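Local structure of ornithine carbamoyltransferase (3GRF) at residues A[204-209]-A[220-225]; A[210-213]-A[217-220]. The protein probably catalyses transfer of a carbamoyl group between carbamoyl phosphate and ornithine, as part of the arginine degradation pathway of Giardia. All blocks are in the same frame, centred on the assembly; numbering follows the deposited sequence.

Contact 1: residues A[204-209]-A[220-225]; sequences EVIDEC and GSIKIF
Cys209 packs its CB against the ethyl branch of Ile222, 3.7 Å from Ile222 CG1, and so joins the helix to the strand of a beta-alpha-beta crossover. Helix 203-216 connects strand 188-192 to strand 221-225, which ends one side of the chain's five-stranded parallel sheet, in the Rossmann-like Asp/Orn binding domain. The 204-209 segment runs nearly antiparallel to 221-225, at 152° between their directions, with the axes 9.4 Å apart at closest approach. Between them there is no hydrogen bond; the contact is made of apolar groups.

Cys209 is small and buried, a size that suits a place between the strand and Met179 of helix 173-185, which its side chain also touches. Ile222, whose CB points to the helix, bends at its end (chi2 -63°), which keeps CD1 near the cysteine, 4.0 Å from Cys209 CB. Ser221 points away from the helix, and its OG hydrogen-bonds Glu188 OE1. Beta-branched isoleucines suit the strand and give a broad surface for the helix to lie on.

One turn earlier in the helix, Ile206 serves both strand isoleucines, its CG2 lying 4.4 Å from Ile222 CG2. Its other branch goes to Ile224, and Pro201 also touches this side chain. Ile224 is extended, with chi2 at 156°, and its reach spans the gap, so that the two side chains meet tip to tip, Ile206 CD1 resting 3.7 Å from Ile224 CD1.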
loop_
_atom_site.group_PDB
_atom_site.type_symbol
_atom_site.label_atom_id
_atom_site.label_comp_id
_atom_site.label_asym_id
_atom_site.label_seq_id
_atom_site.Cartn_x
_atom_site.Cartn_y
_atom_site.Cartn_z
ATOM N N GLU A 204 -32.828 10.133 19.044
ATOM C CA GLU A 204 -32.712 8.764 18.607
ATOM C C GLU A 204 -31.579 8.049 19.345
ATOM O O GLU A 204 -31.715 6.883 19.750
ATOM C CB GLU A 204 -32.618 8.680 17.068
ATOM C CG GLU A 204 -31.241 8.480 16.441
ATOM C CD GLU A 204 -31.274 7.569 15.214
ATOM O OE1 GLU A 204 -31.058 6.330 15.360
ATOM O OE2 GLU A 204 -31.508 8.092 14.097
ATOM N N VAL A 205 -30.499 8.787 19.581
ATOM C CA VAL A 205 -29.271 8.238 20.164
ATOM C C VAL A 205 -29.473 8.055 21.687
ATOM O O VAL A 205 -29.158 7.005 22.248
ATOM C CB VAL A 205 -28.028 9.121 19.785
ATOM C CG1 VAL A 205 -26.819 8.751 20.589
ATOM C CG2 VAL A 205 -27.739 9.033 18.269
ATOM N N ILE A 206 -30.058 9.051 22.340
ATOM C CA ILE A 206 -30.467 8.952 23.750
ATOM C C ILE A 206 -31.397 7.742 23.955
ATOM O O ILE A 206 -31.129 6.879 24.821
ATOM C CB ILE A 206 -31.145 10.252 24.227
ATOM C CG1 ILE A 206 -30.262 11.462 23.933
ATOM C CG2 ILE A 206 -31.435 10.197 25.719
ATOM C CD1 ILE A 206 -31.045 12.833 23.958
ATOM N N ASP A 207 -32.435 7.624 23.122
ATOM C CA ASP A 207 -33.367 6.471 23.171
ATOM C C ASP A 207 -32.690 5.105 23.018
ATOM O O ASP A 207 -32.948 4.180 23.801
ATOM C CB ASP A 207 -34.450 6.579 22.087
ATOM C CG ASP A 207 -35.408 7.742 22.315
ATOM O OD1 ASP A 207 -35.315 8.422 23.367
ATOM O OD2 ASP A 207 -36.263 7.970 21.437
ATOM N N GLU A 208 -31.841 4.966 22.002
ATOM C CA GLU A 208 -31.036 3.735 21.876
ATOM C C GLU A 208 -30.301 3.413 23.156
ATOM O O GLU A 208 -30.248 2.246 23.594
ATOM C CB GLU A 208 -30.021 3.836 20.732
ATOM C CG GLU A 208 -29.027 2.652 20.703
ATOM C CD GLU A 208 -28.198 2.592 19.434
ATOM O OE1 GLU A 208 -27.779 3.669 18.955
ATOM O OE2 GLU A 208 -27.955 1.472 18.930
ATOM N N CYS A 209 -29.679 4.427 23.740
ATOM C CA CYS A 209 -28.891 4.171 24.945
ATOM C C CYS A 209 -29.740 3.758 26.123
ATOM O O CYS A 209 -29.355 2.863 26.902
ATOM C CB CYS A 209 -28.021 5.362 25.330
ATOM S SG CYS A 209 -26.769 5.695 24.143
ATOM N N GLY A 220 -26.104 1.498 33.709
ATOM C CA GLY A 220 -25.581 2.722 33.134
ATOM C C GLY A 220 -26.609 3.826 33.139
ATOM O O GLY A 220 -27.811 3.593 33.343
ATOM N N SER A 221 -26.149 5.050 32.929
ATOM C CA SER A 221 -27.118 6.145 32.839
ATOM C C SER A 221 -26.564 7.183 31.919
ATOM O O SER A 221 -25.358 7.261 31.772
ATOM C CB SER A 221 -27.388 6.758 34.206
ATOM O OG SER A 221 -26.259 7.449 34.663
ATOM N N ILE A 222 -27.470 7.961 31.322
ATOM C CA ILE A 222 -27.173 9.072 30.414
ATOM C C ILE A 222 -27.763 10.341 31.020
ATOM O O ILE A 222 -28.971 10.386 31.277
ATOM C CB ILE A 222 -27.888 8.907 28.990
ATOM C CG1 ILE A 222 -27.434 7.665 28.213
ATOM C CG2 ILE A 222 -27.693 10.171 28.114
ATOM C CD1 ILE A 222 -25.959 7.642 27.821
ATOM N N LYS A 223 -26.936 11.381 31.202
ATOM C CA LYS A 223 -27.428 12.670 31.731
ATOM C C LYS A 223 -26.929 13.810 30.868
ATOM O O LYS A 223 -25.772 13.828 30.474
ATOM C CB LYS A 223 -26.983 12.891 33.188
ATOM C CG LYS A 223 -27.001 11.595 34.040
ATOM C CD LYS A 223 -26.739 11.846 35.527
ATOM C CE LYS A 223 -27.383 10.748 36.398
ATOM N NZ LYS A 223 -27.435 11.126 37.835
ATOM N N ILE A 224 -27.798 14.758 30.555
ATOM C CA ILE A 224 -27.374 15.867 29.701
ATOM C C ILE A 224 -27.271 17.140 30.531
ATOM O O ILE A 224 -28.257 17.584 31.131
ATOM C CB ILE A 224 -28.310 16.025 28.498
ATOM C CG1 ILE A 224 -28.126 14.812 27.571
ATOM C CG2 ILE A 224 -27.999 17.316 27.706
ATOM C CD1 ILE A 224 -29.309 14.534 26.696
ATOM N N PHE A 225 -26.061 17.684 30.607
ATOM C CA PHE A 225 -25.809 18.910 31.346
ATOM C C PHE A 225 -25.605 20.054 30.366
ATOM O O PHE A 225 -25.095 19.838 29.271
ATOM C CB PHE A 225 -24.573 18.748 32.227
ATOM C CG PHE A 225 -24.805 17.926 33.450
ATOM C CD1 PHE A 225 -24.840 16.542 33.371
ATOM C CD2 PHE A 225 -24.966 18.534 34.686
ATOM C CE1 PHE A 225 -25.030 15.758 34.522
ATOM C CE2 PHE A 225 -25.150 17.764 35.834
ATOM C CZ PHE A 225 -25.173 16.363 35.743
#

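Contact 2: residues A[210-213]-A[217-220]; sequences EEII and GTGG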
loop_
_atom_site.group_PDB
_atom_site.type_symbol
_atom_site.label_atom_id
_atom_site.label_comp_id
_atom_site.label_asym_id
_atom_site.label_seq_id
_atom_site.Cartn_x
_atom_site.Cartn_y
_atom_site.Cartn_z
ATOM N N GLU A 210 -30.886 4.405 26.288
ATOM C CA GLU A 210 -31.708 4.100 27.454
ATOM C C GLU A 210 -32.354 2.710 27.295
ATOM O O GLU A 210 -32.465 1.948 28.250
ATOM C CB GLU A 210 -32.673 5.251 27.736
ATOM C CG GLU A 210 -31.848 6.507 28.122
ATOM C CD GLU A 210 -32.670 7.672 28.647
ATOM O OE1 GLU A 210 -33.770 7.943 28.109
ATOM O OE2 GLU A 210 -32.189 8.340 29.590
ATOM N N GLU A 211 -32.672 2.349 26.057
ATOM C CA GLU A 211 -33.051 0.989 25.721
ATOM C C GLU A 211 -31.961 -0.066 25.899
ATOM O O GLU A 211 -32.278 -1.193 26.316
ATOM C CB GLU A 211 -33.574 0.914 24.297
ATOM C CG GLU A 211 -33.954 -0.498 23.879
ATOM C CD GLU A 211 -34.252 -0.609 22.408
ATOM O OE1 GLU A 211 -34.352 -1.764 21.924
ATOM O OE2 GLU A 211 -34.375 0.453 21.738
ATOM N N ILE A 212 -30.696 0.228 25.569
ATOM C CA ILE A 212 -29.720 -0.838 25.776
ATOM C C ILE A 212 -29.490 -1.038 27.260
ATOM O O ILE A 212 -29.329 -2.163 27.714
ATOM C CB ILE A 212 -28.385 -0.758 24.947
ATOM C CG1 ILE A 212 -27.224 -0.286 25.805
ATOM C CG2 ILE A 212 -28.511 0.074 23.655
ATOM C CD1 ILE A 212 -26.688 -1.311 26.626
ATOM N N ILE A 213 -29.458 0.038 28.039
ATOM C CA ILE A 213 -29.293 -0.152 29.507
ATOM C C ILE A 213 -30.471 -0.894 30.125
ATOM O O ILE A 213 -30.263 -1.761 30.994
ATOM C CB ILE A 213 -29.101 1.149 30.279
ATOM C CG1 ILE A 213 -29.586 0.987 31.724
ATOM C CG2 ILE A 213 -29.874 2.222 29.671
ATOM C CD1 ILE A 213 -29.932 2.261 32.381
ATOM N N GLY A 217 -29.992 -4.401 31.558
ATOM C CA GLY A 217 -29.842 -4.029 32.973
ATOM C C GLY A 217 -28.383 -3.739 33.322
ATOM O O GLY A 217 -27.786 -4.347 34.249
ATOM N N THR A 218 -27.790 -2.833 32.549
ATOM C CA THR A 218 -26.357 -2.560 32.650
ATOM C C THR A 218 -26.059 -1.695 33.886
ATOM O O THR A 218 -24.961 -1.754 34.469
ATOM C CB THR A 218 -25.816 -1.904 31.367
ATOM O OG1 THR A 218 -26.263 -0.550 31.272
ATOM C CG2 THR A 218 -26.251 -2.675 30.101
ATOM N N GLY A 219 -27.051 -0.918 34.310
ATOM C CA GLY A 219 -26.861 0.009 35.437
ATOM C C GLY A 219 -26.241 1.329 35.019
ATOM O O GLY A 219 -25.907 2.179 35.854
ATOM N N GLY A 220 -26.104 1.498 33.709
ATOM C CA GLY A 220 -25.581 2.722 33.134
ATOM C C GLY A 220 -26.609 3.826 33.139
ATOM O O GLY A 220 -27.811 3.593 33.343
#
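Ile213 runs past Thr218 and Gly220, touching them through CB and CG1. Its CB sits 3.5 Å from Thr218 OG1, the threonine side chain crossing the isoleucine at about a right angle. Further out, CG1 is swung roughly opposite the backbone N (chi1 153°), comes 3.5 Å from Gly220 O and stays close to Thr218 OG1. CD1 continues toward the same glycine, but there the modelled approach is too short to be trusted, and the exact position of the tip is doubtful.

The backbone of the same isoleucine ties down the chain that follows the helix. Thr218 N donates to Ile213 O at 3.1 Å, with an N-H...O angle of 152°, meeting a lone pair in the plane of the carbonyl. This bond, reaching back five residues, pins the chain as it leaves the last turn of helix 203-216. Gly217, the first residue to leave helical angles, takes a positive phi of 48°, an easy conformation for a residue without CB. Gly219 also has positive phi, and its backbone leaves no room for a CB beside the carbonyl O of Thr218; at Gly220 the space a CB would need is crowded by Thr218 OG1.

Thr218 holds that turn from within. With OG1 placed between its backbone N and carbonyl carbon, it accepts from Gly220 N at 3.2 Å, forming an ST turn. The hydroxyl has a second partner in Ala183 O, so two bonds fix its rotation. Its methyl branch serves the apolar side, Thr218 CG2 touching Ile212 CD1 at 3.8 Å.

Through the Thr218 hydroxyl and through Ile212, which packs on Ala183 and Leu184, the end of helix 203-216 is fastened to helix 173-185, just before the loop enters strand 221-225.

How the contacts relate
Both contacts belong to one crossover and share Gly220: contact 1 packs helix 203-216 on strand 221-225, while contact 2 forms the bend that leads from the one to the other. Their centres lie about 9 Å apart, and Ile222 O of contact 1 comes within 4.2 Å of Glu210 OE2 of contact 2, proximity without a bond. Helix 173-185 lies beside both, meeting Cys209 in contact 1 and Ile212 and Thr218 in contact 2. Along the chain the turn of contact 2 comes between the helix and the strand that contact 1 packs together. Neither is touched by another subunit of the trimeric assembly; this is internal packing of the Asp/Orn binding domain.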